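Local coordinates for protein ATP synthase epsilon chain (Caldalkalibacillus thermarum TA2.A1, PDB 5IK2) that binds ATP and is the epsilon subunit of the F1 sector of a rotary ATP synthase, which probably makes ATP from ADP using a proton gradient, at residues Val4-Val15 with Asp73-Leu84. The protein carries 2 engineered substitutions. Numbering follows the deposited sequence.
Sequences VQVDIVTPERKV and DKVNILADTAEL
Glu83 CG lies at an edge of the Arg13 guanidinium, Ala82 O stands obliquely to the group, and Val15 CG2 rests over one face, displaced from the centre. The Asp7 carboxylate is approached from well out of its plane by Lys74 NZ, a salt bridge of 2.9 Å to OD2. A lysine suits this place because its long chain spans the gap to a short carboxylate on the adjacent strand: bends at chi2 (68°) and chi4 (-60°) carry it forward along the strands, where NZ also donates in the carbonyl plane to a lone pair of Asn76 OD1; ND2 of that amide bonds Glu69. An alanine in place of Lys74 is likely to leave Asp7 without its counter-charge. Beneath, strands 4-9 and 74-79 run parallel (8°) within the N-terminal beta-sandwich, joined by five backbone bonds, from Val75 N to Gln5 O (3.0 Å) through to Ala79 N to Val9 O (3.1 Å). On the face opposite Asp7, branched Ile8 and Ile77 suit the apolar interior, lying side by side. Past the corner at Asp80, small Ala82 fits its CB against Ile8 CG2 (3.6 Å), flanked by Thr81 and Glu83 of the ATP site, unoccupied in this chain; Glu83 OE2 salt-bridges Arg127, also of that site.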
loop_
_atom_site.group_PDB
_atom_site.type_symbol
_atom_site.label_atom_id
_atom_site.label_comp_id
_atom_site.label_asym_id
_atom_site.label_seq_id
_atom_site.Cartn_x
_atom_site.Cartn_y
_atom_site.Cartn_z
ATOM N N VAL H 4 -70.534 -8.203 -24.418
ATOM C CA VAL H 4 -69.720 -7.263 -25.197
ATOM C C VAL H 4 -68.369 -7.055 -24.505
ATOM O O VAL H 4 -68.307 -6.989 -23.276
ATOM C CB VAL H 4 -70.452 -5.911 -25.406
ATOM C CG1 VAL H 4 -70.680 -5.175 -24.087
ATOM C CG2 VAL H 4 -69.696 -5.032 -26.396
ATOM N N GLN H 5 -67.302 -6.955 -25.297
ATOM C CA GLN H 5 -65.946 -6.771 -24.764
ATOM C C GLN H 5 -65.799 -5.338 -24.242
ATOM O O GLN H 5 -66.192 -4.387 -24.922
ATOM C CB GLN H 5 -64.892 -7.073 -25.841
ATOM C CG GLN H 5 -63.478 -7.308 -25.313
ATOM C CD GLN H 5 -63.274 -8.691 -24.698
ATOM O OE1 GLN H 5 -63.665 -9.710 -25.276
ATOM N NE2 GLN H 5 -62.637 -8.734 -23.528
ATOM N N VAL H 6 -65.246 -5.200 -23.035
ATOM C CA VAL H 6 -65.110 -3.905 -22.357
ATOM C C VAL H 6 -63.652 -3.662 -21.987
ATOM O O VAL H 6 -62.997 -4.554 -21.446
ATOM C CB VAL H 6 -65.942 -3.841 -21.053
ATOM C CG1 VAL H 6 -65.981 -2.416 -20.504
ATOM C CG2 VAL H 6 -67.354 -4.363 -21.278
ATOM N N ASP H 7 -63.162 -2.455 -22.270
ATOM C CA ASP H 7 -61.832 -2.010 -21.846
ATOM C C ASP H 7 -61.940 -0.675 -21.109
ATOM O O ASP H 7 -62.397 0.314 -21.685
ATOM C CB ASP H 7 -60.897 -1.844 -23.055
ATOM C CG ASP H 7 -60.375 -3.171 -23.605
ATOM O OD1 ASP H 7 -60.613 -4.242 -23.012
ATOM O OD2 ASP H 7 -59.706 -3.134 -24.657
ATOM N N ILE H 8 -61.538 -0.665 -19.836
ATOM C CA ILE H 8 -61.338 0.569 -19.073
ATOM C C ILE H 8 -59.831 0.809 -19.008
ATOM O O ILE H 8 -59.091 -0.019 -18.477
ATOM C CB ILE H 8 -61.950 0.484 -17.656
ATOM C CG1 ILE H 8 -63.479 0.418 -17.755
ATOM C CG2 ILE H 8 -61.521 1.680 -16.801
ATOM C CD1 ILE H 8 -64.177 -0.014 -16.484
ATOM N N VAL H 9 -59.397 1.949 -19.547
ATOM C CA VAL H 9 -57.981 2.245 -19.781
ATOM C C VAL H 9 -57.643 3.662 -19.284
ATOM O O VAL H 9 -58.506 4.542 -19.262
ATOM C CB VAL H 9 -57.659 2.082 -21.292
ATOM C CG1 VAL H 9 -56.255 2.562 -21.642
ATOM C CG2 VAL H 9 -57.840 0.626 -21.712
ATOM N N THR H 10 -56.393 3.853 -18.857
ATOM C CA THR H 10 -55.832 5.174 -18.548
ATOM C C THR H 10 -54.659 5.437 -19.511
ATOM O O THR H 10 -54.318 4.561 -20.308
ATOM C CB THR H 10 -55.370 5.257 -17.072
ATOM O OG1 THR H 10 -54.186 4.472 -16.880
ATOM C CG2 THR H 10 -56.460 4.768 -16.128
ATOM N N PRO H 11 -54.041 6.639 -19.453
ATOM C CA PRO H 11 -52.830 6.874 -20.259
ATOM C C PRO H 11 -51.662 5.905 -20.014
ATOM O O PRO H 11 -50.852 5.691 -20.921
ATOM C CB PRO H 11 -52.418 8.293 -19.859
ATOM C CG PRO H 11 -53.694 8.958 -19.503
ATOM C CD PRO H 11 -54.547 7.897 -18.870
ATOM N N GLU H 12 -51.595 5.318 -18.818
ATOM C CA GLU H 12 -50.436 4.529 -18.390
ATOM C C GLU H 12 -50.644 3.003 -18.390
ATOM O O GLU H 12 -49.667 2.265 -18.534
ATOM C CB GLU H 12 -49.909 5.017 -17.021
ATOM C CG GLU H 12 -50.937 5.152 -15.896
ATOM C CD GLU H 12 -51.635 6.510 -15.815
ATOM O OE1 GLU H 12 -51.162 7.499 -16.416
ATOM O OE2 GLU H 12 -52.679 6.588 -15.133
ATOM N N ARG H 13 -51.885 2.530 -18.246
ATOM C CA ARG H 13 -52.162 1.083 -18.197
ATOM C C ARG H 13 -53.613 0.718 -18.525
ATOM O O ARG H 13 -54.494 1.582 -18.548
ATOM C CB ARG H 13 -51.815 0.531 -16.808
ATOM C CG ARG H 13 -52.773 0.978 -15.711
ATOM C CD ARG H 13 -52.144 0.926 -14.328
ATOM N NE ARG H 13 -53.069 1.427 -13.309
ATOM C CZ ARG H 13 -54.089 0.744 -12.783
ATOM N NH1 ARG H 13 -54.353 -0.509 -13.157
ATOM N NH2 ARG H 13 -54.859 1.325 -11.866
ATOM N N LYS H 14 -53.837 -0.573 -18.768
ATOM C CA LYS H 14 -55.181 -1.144 -18.882
ATOM C C LYS H 14 -55.633 -1.620 -17.505
ATOM O O LYS H 14 -54.901 -2.342 -16.828
ATOM C CB LYS H 14 -55.197 -2.313 -19.866
ATOM C CG LYS H 14 -54.835 -1.923 -21.290
ATOM C CD LYS H 14 -55.225 -3.011 -22.277
ATOM C CE LYS H 14 -54.918 -2.605 -23.710
ATOM N NZ LYS H 14 -55.401 -3.623 -24.683
ATOM N N VAL H 15 -56.842 -1.219 -17.109
ATOM C CA VAL H 15 -57.365 -1.451 -15.757
ATOM C C VAL H 15 -58.345 -2.625 -15.714
ATOM O O VAL H 15 -58.255 -3.469 -14.823
ATOM C CB VAL H 15 -58.053 -0.178 -15.207
ATOM C CG1 VAL H 15 -58.539 -0.390 -13.775
ATOM C CG2 VAL H 15 -57.099 1.008 -15.289
ATOM N N ASP H 73 -69.560 -3.783 -31.470
ATOM C CA ASP H 73 -68.525 -4.788 -31.226
ATOM C C ASP H 73 -67.776 -4.584 -29.898
ATOM O O ASP H 73 -67.513 -5.552 -29.185
ATOM C CB ASP H 73 -67.525 -4.759 -32.393
ATOM C CG ASP H 73 -66.537 -5.909 -32.358
ATOM O OD1 ASP H 73 -66.965 -7.072 -32.185
ATOM O OD2 ASP H 73 -65.325 -5.648 -32.525
ATOM N N LYS H 74 -67.443 -3.331 -29.576
ATOM C CA LYS H 74 -66.504 -3.000 -28.492
ATOM C C LYS H 74 -66.984 -1.806 -27.662
ATOM O O LYS H 74 -67.658 -0.917 -28.183
ATOM C CB LYS H 74 -65.130 -2.691 -29.110
ATOM C CG LYS H 74 -63.990 -2.388 -28.142
ATOM C CD LYS H 74 -63.577 -3.605 -27.327
ATOM C CE LYS H 74 -62.450 -3.271 -26.360
ATOM N NZ LYS H 74 -61.225 -2.779 -27.050
ATOM N N VAL H 75 -66.620 -1.797 -26.377
ATOM C CA VAL H 75 -66.910 -0.685 -25.459
ATOM C C VAL H 75 -65.609 -0.211 -24.802
ATOM O O VAL H 75 -64.982 -0.965 -24.058
ATOM C CB VAL H 75 -67.914 -1.106 -24.359
ATOM C CG1 VAL H 75 -68.154 0.029 -23.363
ATOM C CG2 VAL H 75 -69.227 -1.561 -24.984
ATOM N N ASN H 76 -65.218 1.035 -25.077
ATOM C CA ASN H 76 -64.007 1.637 -24.504
ATOM C C ASN H 76 -64.344 2.752 -23.517
ATOM O O ASN H 76 -65.272 3.532 -23.745
ATOM C CB ASN H 76 -63.117 2.201 -25.615
ATOM C CG ASN H 76 -62.503 1.120 -26.481
ATOM O OD1 ASN H 76 -62.094 0.067 -25.990
ATOM N ND2 ASN H 76 -62.423 1.380 -27.782
ATOM N N ILE H 77 -63.591 2.807 -22.421
ATOM C CA ILE H 77 -63.628 3.927 -21.478
ATOM C C ILE H 77 -62.190 4.394 -21.244
ATOM O O ILE H 77 -61.394 3.676 -20.640
ATOM C CB ILE H 77 -64.310 3.542 -20.142
ATOM C CG1 ILE H 77 -65.817 3.355 -20.356
ATOM C CG2 ILE H 77 -64.070 4.607 -19.069
ATOM C CD1 ILE H 77 -66.538 2.691 -19.202
ATOM N N LEU H 78 -61.876 5.591 -21.739
ATOM C CA LEU H 78 -60.580 6.238 -21.523
ATOM C C LEU H 78 -60.756 7.308 -20.447
ATOM O O LEU H 78 -61.660 8.138 -20.552
ATOM C CB LEU H 78 -60.069 6.868 -22.826
ATOM C CG LEU H 78 -59.436 5.920 -23.854
ATOM C CD1 LEU H 78 -60.460 4.974 -24.468
ATOM C CD2 LEU H 78 -58.736 6.718 -24.944
ATOM N N ALA H 79 -59.901 7.287 -19.422
ATOM C CA ALA H 79 -60.021 8.201 -18.274
ATOM C C ALA H 79 -58.674 8.574 -17.663
ATOM O O ALA H 79 -57.693 7.857 -17.834
ATOM C CB ALA H 79 -60.916 7.582 -17.213
ATOM N N ASP H 80 -58.647 9.696 -16.942
ATOM C CA ASP H 80 -57.434 10.172 -16.258
ATOM C C ASP H 80 -56.960 9.147 -15.236
ATOM O O ASP H 80 -55.784 8.783 -15.209
ATOM C CB ASP H 80 -57.682 11.504 -15.531
ATOM C CG ASP H 80 -57.984 12.660 -16.475
ATOM O OD1 ASP H 80 -57.824 12.520 -17.707
ATOM O OD2 ASP H 80 -58.383 13.729 -15.970
ATOM N N THR H 81 -57.889 8.698 -14.395
ATOM C CA THR H 81 -57.624 7.662 -13.405
ATOM C C THR H 81 -58.743 6.624 -13.401
ATOM O O THR H 81 -59.915 6.958 -13.592
ATOM C CB THR H 81 -57.481 8.258 -11.993
ATOM O OG1 THR H 81 -58.638 9.041 -11.682
ATOM C CG2 THR H 81 -56.248 9.138 -11.906
ATOM N N ALA H 82 -58.359 5.366 -13.195
ATOM C CA ALA H 82 -59.295 4.250 -13.062
ATOM C C ALA H 82 -58.684 3.208 -12.125
ATOM O O ALA H 82 -57.567 2.747 -12.365
ATOM C CB ALA H 82 -59.597 3.645 -14.423
ATOM N N GLU H 83 -59.398 2.860 -11.054
ATOM C CA GLU H 83 -58.912 1.874 -10.085
ATOM C C GLU H 83 -60.002 0.899 -9.656
ATOM O O GLU H 83 -61.137 1.301 -9.394
ATOM C CB GLU H 83 -58.353 2.559 -8.833
ATOM C CG GLU H 83 -57.145 3.465 -9.065
ATOM C CD GLU H 83 -57.480 4.942 -9.220
ATOM O OE1 GLU H 83 -58.630 5.356 -8.961
ATOM O OE2 GLU H 83 -56.565 5.706 -9.592
ATOM N N LEU H 84 -59.633 -0.380 -9.574
ATOM C CA LEU H 84 -60.443 -1.407 -8.913
ATOM C C LEU H 84 -60.328 -1.198 -7.394
ATOM O O LEU H 84 -59.400 -0.521 -6.945
ATOM C CB LEU H 84 -59.933 -2.804 -9.287
ATOM C CG LEU H 84 -59.960 -3.196 -10.769
ATOM C CD1 LEU H 84 -58.993 -4.341 -11.035
ATOM C CD2 LEU H 84 -61.369 -3.568 -11.205
HETATM O O HOH W 1 -52.981 9.690 -15.301
#